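PDB 3JQQ: ferredoxin--NADP reductase, apicoplast from Plasmodium falciparum, which catalyses electron transfer between ferredoxin and NADP(H) through a bound FAD in the apicoplast, and may support the terminal step of isoprenoid precursor biosynthesis. Local coordinates for residues Asn30-Val35 and Gly216-Asp221; Ile24-Pro29 and Ile223-Glu228; Thr208-Ile213 and Asn239-Tyr244. The protein carries 1 engineered substitution. One frame throughout, in Å; residues are numbered along the deposited sequence.

Contact 1. Residues Asn30-Val35 and Gly216-Asp221; sequences NSPNEV and GVYNED. With A2P (adenosine-2'-5'-diphosphate), chain J.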
loop_
_atom_site.group_PDB
_atom_site.type_symbol
_atom_site.label_atom_id
_atom_site.label_comp_id
_atom_site.label_asym_id
_atom_site.label_seq_id
_atom_site.Cartn_x
_atom_site.Cartn_y
_atom_site.Cartn_z
ATOM N N ASN B 30 20.571 6.924 8.541
ATOM C CA ASN B 30 20.109 5.699 9.193
ATOM C C ASN B 30 18.730 5.229 8.719
ATOM O O ASN B 30 18.226 4.207 9.184
ATOM C CB ASN B 30 20.133 5.844 10.719
ATOM C CG ASN B 30 21.544 5.834 11.285
ATOM O OD1 ASN B 30 21.811 6.440 12.326
ATOM N ND2 ASN B 30 22.454 5.150 10.600
ATOM N N SER B 31 18.126 5.972 7.797
ATOM C CA SER B 31 16.831 5.591 7.240
ATOM C C SER B 31 17.005 4.561 6.129
ATOM O O SER B 31 17.933 4.663 5.329
ATOM C CB SER B 31 16.089 6.819 6.704
ATOM O OG SER B 31 14.794 6.473 6.235
ATOM N N PRO B 32 16.118 3.555 6.085
ATOM C CA PRO B 32 16.119 2.572 5.004
ATOM C C PRO B 32 15.327 3.079 3.808
ATOM O O PRO B 32 15.278 2.426 2.765
ATOM C CB PRO B 32 15.411 1.370 5.629
ATOM C CG PRO B 32 14.479 1.972 6.622
ATOM C CD PRO B 32 15.166 3.205 7.154
ATOM N N ASN B 33 14.717 4.247 3.969
ATOM C CA ASN B 33 13.885 4.830 2.930
ATOM C C ASN B 33 14.611 5.842 2.059
ATOM O O ASN B 33 15.627 6.414 2.455
ATOM C CB ASN B 33 12.661 5.498 3.555
ATOM C CG ASN B 33 11.755 4.510 4.241
ATOM O OD1 ASN B 33 11.572 3.388 3.766
ATOM N ND2 ASN B 33 11.171 4.919 5.361
ATOM N N GLU B 34 14.073 6.049 0.864
ATOM C CA GLU B 34 14.513 7.117 -0.011
ATOM C C GLU B 34 13.303 7.991 -0.295
ATOM O O GLU B 34 12.305 7.520 -0.840
ATOM C CB GLU B 34 15.076 6.551 -1.316
ATOM C CG GLU B 34 15.733 7.596 -2.210
ATOM C CD GLU B 34 16.325 7.002 -3.475
ATOM O OE1 GLU B 34 16.149 5.787 -3.706
ATOM O OE2 GLU B 34 16.963 7.755 -4.240
ATOM N N VAL B 35 13.371 9.256 0.095
ATOM C CA VAL B 35 12.273 10.169 -0.195
ATOM C C VAL B 35 12.749 11.582 -0.522
ATOM O O VAL B 35 13.590 12.157 0.173
ATOM C CB VAL B 35 11.165 10.135 0.902
ATOM C CG1 VAL B 35 11.688 9.523 2.202
ATOM C CG2 VAL B 35 10.573 11.513 1.122
ATOM N N GLY B 216 3.984 8.027 13.064
ATOM C CA GLY B 216 4.662 6.741 12.994
ATOM C C GLY B 216 5.617 6.662 11.821
ATOM O O GLY B 216 5.230 6.869 10.671
ATOM N N VAL B 217 6.878 6.375 12.126
ATOM C CA VAL B 217 7.905 6.191 11.114
ATOM C C VAL B 217 8.835 5.078 11.581
ATOM O O VAL B 217 8.707 4.593 12.705
ATOM C CB VAL B 217 8.704 7.488 10.867
ATOM C CG1 VAL B 217 7.836 8.524 10.170
ATOM C CG2 VAL B 217 9.257 8.035 12.175
ATOM N N TYR B 218 9.764 4.668 10.724
ATOM C CA TYR B 218 10.667 3.563 11.054
ATOM C C TYR B 218 11.622 3.894 12.207
ATOM O O TYR B 218 11.717 3.143 13.179
ATOM C CB TYR B 218 11.458 3.114 9.824
ATOM C CG TYR B 218 12.413 1.976 10.107
ATOM C CD1 TYR B 218 11.943 0.683 10.305
ATOM C CD2 TYR B 218 13.776 2.193 10.188
ATOM C CE1 TYR B 218 12.809 -0.362 10.572
ATOM C CE2 TYR B 218 14.652 1.154 10.454
ATOM C CZ TYR B 218 14.167 -0.121 10.644
ATOM O OH TYR B 218 15.026 -1.161 10.908
ATOM N N ASN B 219 12.334 5.011 12.081
ATOM C CA ASN B 219 13.242 5.486 13.119
ATOM C C ASN B 219 13.382 7.007 13.052
ATOM O O ASN B 219 12.719 7.658 12.246
ATOM C CB ASN B 219 14.610 4.804 12.998
ATOM C CG ASN B 219 15.279 5.069 11.664
ATOM O OD1 ASN B 219 14.853 5.940 10.909
ATOM N ND2 ASN B 219 16.333 4.319 11.366
ATOM N N GLU B 220 14.240 7.572 13.899
ATOM C CA GLU B 220 14.437 9.023 13.942
ATOM C C GLU B 220 14.844 9.615 12.589
ATOM O O GLU B 220 14.402 10.703 12.220
ATOM C CB GLU B 220 15.482 9.399 14.998
ATOM C CG GLU B 220 15.122 9.012 16.428
ATOM C CD GLU B 220 15.532 7.590 16.780
ATOM O OE1 GLU B 220 15.745 6.779 15.850
ATOM O OE2 GLU B 220 15.641 7.286 17.991
ATOM N N ASP B 221 15.699 8.904 11.861
ATOM C CA ASP B 221 16.194 9.396 10.580
ATOM C C ASP B 221 15.136 9.313 9.483
ATOM O O ASP B 221 15.356 9.777 8.364
ATOM C CB ASP B 221 17.454 8.639 10.156
ATOM C CG ASP B 221 18.700 9.119 10.883
ATOM O OD1 ASP B 221 18.567 9.789 11.932
ATOM O OD2 ASP B 221 19.815 8.822 10.404
HETATM P P1 A2P J . 7.092 -0.922 9.308
HETATM O O1P A2P J . 6.613 -2.097 10.124
HETATM O O2P A2P J . 6.670 -0.969 7.859
HETATM O O3P A2P J . 8.544 -0.568 9.529
HETATM P P2 A2P J . 5.943 3.526 5.037
HETATM O O4P A2P J . 5.167 4.787 4.739
HETATM O O5P A2P J . 5.451 2.298 4.304
HETATM O O6P A2P J . 7.441 3.711 5.027
HETATM O "O5'" A2P J . 5.600 3.217 6.579
HETATM C "C5'" A2P J . 5.489 4.287 7.515
HETATM C "C4'" A2P J . 5.418 3.717 8.926
HETATM O "O4'" A2P J . 4.147 3.092 9.135
HETATM C "C3'" A2P J . 6.476 2.645 9.148
HETATM O "O3'" A2P J . 7.034 2.825 10.453
HETATM C "C2'" A2P J . 5.712 1.339 9.109
HETATM O "O2'" A2P J . 6.302 0.336 9.930
HETATM C "C1'" A2P J . 4.394 1.804 9.705
HETATM N N9 A2P J . 3.310 0.807 9.518
HETATM C C8 A2P J . 3.377 -0.327 8.793
HETATM N N7 A2P J . 2.210 -1.018 8.862
HETATM C C5 A2P J . 1.375 -0.318 9.657
HETATM C C6 A2P J . -0.012 -0.471 10.158
HETATM N N6 A2P J . -0.767 -1.540 9.813
HETATM N N1 A2P J . -0.504 0.492 10.970
HETATM C C2 A2P J . 0.229 1.564 11.322
HETATM N N3 A2P J . 1.491 1.765 10.906
HETATM C C4 A2P J . 2.108 0.878 10.090
HETATM O O HOH W 1 22.409 9.053 11.206
#
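D221 and N30 meet where a loop of the FAD-binding domain lies against the turn that follows strand 211-217. The backbone N of N30 donates to OD2 of D221 over 2.8 Å, and the carboxylate oxygen receives it on its anti lone pair, the side away from OD1. With CG of D221 anti to its own carbonyl carbon (chi1 -78°), the same oxygen also comes close to CB of N30. A water bridges the two side chains: it gives a 2.7 Å hydrogen bond to OD2 of D221 and a weak one to OD1 of N30. The side-chain amide of N30 and the carboxylate of D221 lie with their planes 13° apart.

The carbonyl of N30 is gripped by N219, in the turn beyond the strand. ND2 of N219 donates to O of N30 at 2.9 Å; the oxygen lies in the plane of the N219 amide, whereas the donor stands well above the carbonyl plane. OD1 of N219 is taken by the hydroxyl of S222, which also bonds OG of S31, and that OG accepts from the backbone N of N33 in an ST turn.

Such a bridge between an FAD-binding domain and an NADP-binding domain belongs to the two-domain architecture of ferredoxin-NADP reductases, and here it borders the nucleotide pocket. G216, V217, Y218 and N33 all line the site of the bound 2'-phospho-AMP.

Y218 marks that border. CG of P32 sits over one face of its ring in a CH-pi contact, 4.1 Å from the centroid, while CD of P32 reaches CD2 of the tyrosine at 3.5 Å. The nucleotide's phosphate oxygen O3P lies in the ring plane at the edge, beside CD1. P32 also packs against Y291 of the second subunit.

Contact 2. Residues Ile24-Pro29 and Ile223-Glu228; sequences INLVRP and ILYLNE
L26 and Y225 form the apolar centre. CD1 of L26 rests over one face of the tyrosine ring, offset toward the rim, in a CH-pi contact 4.1 Å from the centroid; CZ is the ring atom nearest to it. CD2 of the same leucine reaches the CD1-CE1 side of the ring, so both methyls of the fork bear on Y225. Beside this pair, CD2 of L224 touches both CG1 of V27 (3.7 Å) and CB of L26 (4.1 Å). The side chains of V27 and L224 run side by side in the same direction.

The contact joins the loop leaving strand 16-25, of the antiparallel sheet of the FAD-binding domain, to the residues leading into helix 226-235 in the NADP-binding domain, with Y225 at the helix N-cap position. The tyrosine hydroxyl is hydrogen-bonded to S106 and H37, and the L26 side chain packs on A117, one of the FAD-binding residues.

Water enters next. One molecule donates to O of L26 at 2.6 Å; it also donates weakly to O of I223 and accepts a weak bond from N of Y225, tying the two backbones together.

At the polar edge lies R28. Its chain bends at chi3 (-65°), bringing NH2 to the carbonyl of I223 for a 2.9 Å bond that is nearly straight at 174°. The oxygen lies in the guanidinium plane and offers a lone pair. CB of L226 covers one face of that plane, 3.8 Å from NH2, while NH2 also donates to the carbonyl of E220.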
loop_
_atom_site.group_PDB
_atom_site.type_symbol
_atom_site.label_atom_id
_atom_site.label_comp_id
_atom_site.label_asym_id
_atom_site.label_seq_id
_atom_site.Cartn_x
_atom_site.Cartn_y
_atom_site.Cartn_z
ATOM N N ILE B 24 15.341 17.475 -2.832
ATOM C CA ILE B 24 16.050 17.327 -1.572
ATOM C C ILE B 24 15.787 15.981 -0.908
ATOM O O ILE B 24 14.638 15.551 -0.788
ATOM C CB ILE B 24 15.629 18.437 -0.589
ATOM C CG1 ILE B 24 16.145 19.799 -1.062
ATOM C CG2 ILE B 24 16.114 18.119 0.816
ATOM C CD1 ILE B 24 15.530 20.972 -0.320
ATOM N N ASN B 25 16.855 15.322 -0.472
ATOM C CA ASN B 25 16.720 14.091 0.294
ATOM C C ASN B 25 16.156 14.426 1.673
ATOM O O ASN B 25 16.792 15.135 2.454
ATOM C CB ASN B 25 18.074 13.389 0.409
ATOM C CG ASN B 25 17.970 12.006 1.024
ATOM O OD1 ASN B 25 16.884 11.550 1.387
ATOM N ND2 ASN B 25 19.106 11.331 1.144
ATOM N N LEU B 26 14.955 13.925 1.953
ATOM C CA LEU B 26 14.216 14.277 3.171
ATOM C C LEU B 26 14.585 13.450 4.395
ATOM O O LEU B 26 14.310 13.854 5.527
ATOM C CB LEU B 26 12.707 14.165 2.937
ATOM C CG LEU B 26 11.947 15.446 2.597
ATOM C CD1 LEU B 26 10.452 15.166 2.506
ATOM C CD2 LEU B 26 12.232 16.525 3.637
ATOM N N VAL B 27 15.184 12.287 4.175
ATOM C CA VAL B 27 15.584 11.435 5.286
ATOM C C VAL B 27 17.078 11.532 5.561
ATOM O O VAL B 27 17.837 12.102 4.775
ATOM C CB VAL B 27 15.201 9.959 5.055
ATOM C CG1 VAL B 27 13.687 9.791 5.077
ATOM C CG2 VAL B 27 15.790 9.455 3.748
ATOM N N ARG B 28 17.487 10.963 6.686
ATOM C CA ARG B 28 18.877 10.984 7.095
ATOM C C ARG B 28 19.444 9.564 7.044
ATOM O O ARG B 28 18.685 8.596 7.004
ATOM C CB ARG B 28 18.997 11.645 8.472
ATOM C CG ARG B 28 18.600 13.125 8.418
ATOM C CD ARG B 28 18.136 13.690 9.752
ATOM N NE ARG B 28 16.897 13.078 10.223
ATOM C CZ ARG B 28 15.700 13.273 9.674
ATOM N NH1 ARG B 28 15.568 14.062 8.614
ATOM N NH2 ARG B 28 14.636 12.668 10.181
ATOM N N PRO B 29 20.780 9.440 7.021
ATOM C CA PRO B 29 21.495 8.208 6.664
ATOM C C PRO B 29 20.980 6.902 7.277
ATOM O O PRO B 29 20.972 5.876 6.596
ATOM C CB PRO B 29 22.924 8.492 7.133
ATOM C CG PRO B 29 23.062 9.964 6.987
ATOM C CD PRO B 29 21.712 10.537 7.344
ATOM N N ILE B 223 11.933 10.451 10.019
ATOM C CA ILE B 223 10.977 11.533 10.214
ATOM C C ILE B 223 11.060 12.514 9.052
ATOM O O ILE B 223 12.105 13.122 8.809
ATOM C CB ILE B 223 11.222 12.294 11.530
ATOM C CG1 ILE B 223 11.158 11.338 12.720
ATOM C CG2 ILE B 223 10.211 13.420 11.691
ATOM C CD1 ILE B 223 11.634 11.955 14.012
ATOM N N LEU B 224 9.967 12.655 8.327
ATOM C CA LEU B 224 9.907 13.595 7.224
ATOM C C LEU B 224 9.610 14.994 7.757
ATOM O O LEU B 224 8.771 15.163 8.641
ATOM C CB LEU B 224 8.850 13.151 6.213
ATOM C CG LEU B 224 9.072 11.712 5.731
ATOM C CD1 LEU B 224 7.991 11.275 4.755
ATOM C CD2 LEU B 224 10.455 11.564 5.112
ATOM N N TYR B 225 10.311 15.988 7.229
ATOM C CA TYR B 225 10.132 17.380 7.647
ATOM C C TYR B 225 10.463 17.589 9.130
ATOM O O TYR B 225 9.791 18.340 9.835
ATOM C CB TYR B 225 8.728 17.876 7.305
ATOM C CG TYR B 225 8.457 17.914 5.812
ATOM C CD1 TYR B 225 9.086 18.840 4.997
ATOM C CD2 TYR B 225 7.572 17.019 5.220
ATOM C CE1 TYR B 225 8.849 18.876 3.633
ATOM C CE2 TYR B 225 7.330 17.049 3.857
ATOM C CZ TYR B 225 7.975 17.980 3.069
ATOM O OH TYR B 225 7.744 18.015 1.714
ATOM N N LEU B 226 11.522 16.921 9.576
ATOM C CA LEU B 226 12.025 17.022 10.945
ATOM C C LEU B 226 12.466 18.447 11.290
ATOM O O LEU B 226 12.320 18.890 12.432
ATOM C CB LEU B 226 13.191 16.044 11.132
ATOM C CG LEU B 226 13.556 15.516 12.526
ATOM C CD1 LEU B 226 14.822 16.164 13.066
ATOM C CD2 LEU B 226 12.392 15.652 13.513
ATOM N N ASN B 227 13.008 19.158 10.304
ATOM C CA ASN B 227 13.426 20.547 10.491
ATOM C C ASN B 227 12.264 21.420 10.936
ATOM O O ASN B 227 12.328 22.096 11.964
ATOM C CB ASN B 227 14.002 21.123 9.195
ATOM C CG ASN B 227 15.359 20.552 8.852
ATOM O OD1 ASN B 227 15.986 19.876 9.663
ATOM N ND2 ASN B 227 15.825 20.830 7.641
ATOM N N GLU B 228 11.206 21.410 10.130
ATOM C CA GLU B 228 10.003 22.173 10.421
ATOM C C GLU B 228 9.371 21.722 11.735
ATOM O O GLU B 228 9.041 22.545 12.587
ATOM C CB GLU B 228 8.991 22.029 9.283
ATOM C CG GLU B 228 9.412 22.689 7.978
ATOM C CD GLU B 228 10.413 21.864 7.193
ATOM O OE1 GLU B 228 10.824 22.319 6.103
ATOM O OE2 GLU B 228 10.786 20.765 7.660
HETATM O O HOH W 2 13.052 15.745 6.787
#

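Contact 3. Residues Thr208-Ile213 and Asn239-Tyr244; sequences TGYITI and NINIHY
The ring of Y210 lies obliquely against N239 and the start of strand 240-244. Its CD1 approaches C of N239 at 3.6 Å, and its OH reaches CB of N241 at 3.4 Å, with the planes of the ring and the side-chain amide of N241 25° apart. The ring gets there because CG stands anti to the backbone N (chi1 -158°). Farther along, CG2 of T212 lies near the plane at the edge of the H243 ring, while the Y214 ring meets that imidazole too.

Beneath these groups run the parallel strands 211-213 and 240-244, their axes 4.8 Å apart at closest approach. N of I211 donates to O of N239, N241 N to O of I211, N of I213 to O of N241, and N of H243 to O of I213 at 2.7 Å. Before them, ND2 of N239 bonds O of G209. I213 and I240 touch through their CD1 methyls at 3.9 Å.

Helix 226-235 links the strands in a beta-alpha-beta unit. Alternate residues of strand 211-213 thus pair with 239-243, while T212 turns its backbone to strand 173-178; the isoleucines lie on the face packed by helices 183-192 and 226-235, and Y210, T212, N241 and H243 on the other.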
loop_
_atom_site.group_PDB
_atom_site.type_symbol
_atom_site.label_atom_id
_atom_site.label_comp_id
_atom_site.label_asym_id
_atom_site.label_seq_id
_atom_site.Cartn_x
_atom_site.Cartn_y
_atom_site.Cartn_z
ATOM N N THR B 208 -3.636 30.316 18.232
ATOM C CA THR B 208 -3.264 29.871 19.572
ATOM C C THR B 208 -4.071 28.667 20.071
ATOM O O THR B 208 -4.385 28.571 21.257
ATOM C CB THR B 208 -3.342 31.027 20.595
ATOM O OG1 THR B 208 -4.501 31.830 20.332
ATOM C CG2 THR B 208 -2.100 31.903 20.495
ATOM N N GLY B 209 -4.394 27.751 19.162
ATOM C CA GLY B 209 -5.034 26.492 19.536
ATOM C C GLY B 209 -3.993 25.454 19.918
ATOM O O GLY B 209 -2.796 25.739 19.904
ATOM N N TYR B 210 -4.438 24.250 20.263
ATOM C CA TYR B 210 -3.507 23.187 20.632
ATOM C C TYR B 210 -3.533 22.037 19.631
ATOM O O TYR B 210 -4.596 21.520 19.288
ATOM C CB TYR B 210 -3.790 22.668 22.045
ATOM C CG TYR B 210 -2.596 21.987 22.681
ATOM C CD1 TYR B 210 -1.393 22.662 22.834
ATOM C CD2 TYR B 210 -2.672 20.674 23.134
ATOM C CE1 TYR B 210 -0.296 22.051 23.412
ATOM C CE2 TYR B 210 -1.578 20.050 23.715
ATOM C CZ TYR B 210 -0.394 20.748 23.852
ATOM O OH TYR B 210 0.700 20.139 24.433
ATOM N N ILE B 211 -2.350 21.646 19.172
ATOM C CA ILE B 211 -2.218 20.573 18.186
ATOM C C ILE B 211 -1.439 19.395 18.757
ATOM O O ILE B 211 -0.342 19.562 19.291
ATOM C CB ILE B 211 -1.515 21.080 16.911
ATOM C CG1 ILE B 211 -2.321 22.228 16.283
ATOM C CG2 ILE B 211 -1.317 19.941 15.919
ATOM C CD1 ILE B 211 -1.550 23.014 15.244
ATOM N N THR B 212 -2.016 18.203 18.653
ATOM C CA THR B 212 -1.348 16.990 19.099
ATOM C C THR B 212 -1.057 16.097 17.903
ATOM O O THR B 212 -1.964 15.721 17.162
ATOM C CB THR B 212 -2.199 16.208 20.115
ATOM O OG1 THR B 212 -2.708 17.105 21.109
ATOM C CG2 THR B 212 -1.364 15.127 20.787
ATOM N N ILE B 213 0.213 15.762 17.718
ATOM C CA ILE B 213 0.627 14.998 16.555
ATOM C C ILE B 213 1.118 13.608 16.933
ATOM O O ILE B 213 1.988 13.455 17.790
ATOM C CB ILE B 213 1.723 15.735 15.767
ATOM C CG1 ILE B 213 1.289 17.177 15.495
ATOM C CG2 ILE B 213 2.031 15.005 14.469
ATOM C CD1 ILE B 213 2.095 17.866 14.423
ATOM N N ASN B 239 1.784 25.258 22.068
ATOM C CA ASN B 239 0.741 25.076 21.063
ATOM C C ASN B 239 0.886 23.779 20.266
ATOM O O ASN B 239 0.078 23.502 19.381
ATOM C CB ASN B 239 0.702 26.273 20.109
ATOM C CG ASN B 239 0.438 27.582 20.828
ATOM O OD1 ASN B 239 1.287 28.475 20.845
ATOM N ND2 ASN B 239 -0.738 27.700 21.432
ATOM N N ILE B 240 1.910 22.989 20.578
ATOM C CA ILE B 240 2.145 21.732 19.854
ATOM C C ILE B 240 2.839 20.660 20.695
ATOM O O ILE B 240 3.736 20.952 21.487
ATOM C CB ILE B 240 2.957 21.969 18.564
ATOM C CG1 ILE B 240 2.722 20.831 17.566
ATOM C CG2 ILE B 240 4.436 22.125 18.885
ATOM C CD1 ILE B 240 3.177 21.151 16.155
ATOM N N ASN B 241 2.407 19.415 20.509
ATOM C CA ASN B 241 2.994 18.266 21.186
ATOM C C ASN B 241 3.093 17.091 20.214
ATOM O O ASN B 241 2.079 16.612 19.705
ATOM C CB ASN B 241 2.150 17.879 22.404
ATOM C CG ASN B 241 2.816 16.825 23.270
ATOM O OD1 ASN B 241 4.041 16.759 23.359
ATOM N ND2 ASN B 241 2.006 15.996 23.926
ATOM N N ILE B 242 4.315 16.636 19.953
ATOM C CA ILE B 242 4.543 15.584 18.966
ATOM C C ILE B 242 4.937 14.257 19.600
ATOM O O ILE B 242 5.925 14.178 20.328
ATOM C CB ILE B 242 5.656 15.972 17.976
ATOM C CG1 ILE B 242 5.323 17.292 17.276
ATOM C CG2 ILE B 242 5.880 14.857 16.964
ATOM C CD1 ILE B 242 6.489 17.876 16.497
ATOM N N HIS B 243 4.169 13.213 19.307
ATOM C CA HIS B 243 4.500 11.869 19.763
ATOM C C HIS B 243 4.972 11.005 18.592
ATOM O O HIS B 243 4.222 10.764 17.644
ATOM C CB HIS B 243 3.296 11.220 20.456
ATOM C CG HIS B 243 2.813 11.969 21.660
ATOM N ND1 HIS B 243 3.568 12.103 22.806
ATOM C CD2 HIS B 243 1.646 12.615 21.901
ATOM C CE1 HIS B 243 2.891 12.803 23.704
ATOM N NE2 HIS B 243 1.722 13.127 23.173
ATOM N N TYR B 244 6.219 10.545 18.663
ATOM C CA TYR B 244 6.802 9.711 17.614
ATOM C C TYR B 244 6.722 8.229 17.965
ATOM O O TYR B 244 7.080 7.824 19.070
ATOM C CB TYR B 244 8.269 10.083 17.378
ATOM C CG TYR B 244 8.493 11.461 16.803
ATOM C CD1 TYR B 244 9.126 12.449 17.547
ATOM C CD2 TYR B 244 8.083 11.772 15.514
ATOM C CE1 TYR B 244 9.341 13.710 17.024
ATOM C CE2 TYR B 244 8.289 13.028 14.984
ATOM C CZ TYR B 244 8.920 13.994 15.742
ATOM O OH TYR B 244 9.128 15.247 15.214
#

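How the contacts relate
Contact 1 is a surface contact beside the nucleotide; contacts 2 and 3 are partly buried. Contacts 1 and 2 both join the FAD-binding and NADP-binding domains and touch each other, since V35 pairs with L26 by a backbone bond, and contact 1 is nested in the loop that contact 2 closes. Contact 3 stays within the NADP-binding domain, but shares strand 211-217 with contact 1, and its Y244 packs on I223 and L226 of contact 2. The chemistry follows position: side chain to backbone bonds and a CH-pi contact beside the nucleotide in contact 1, leucine and tyrosine packing edged by one arginine in contact 2, and regular backbone pairing in contact 3.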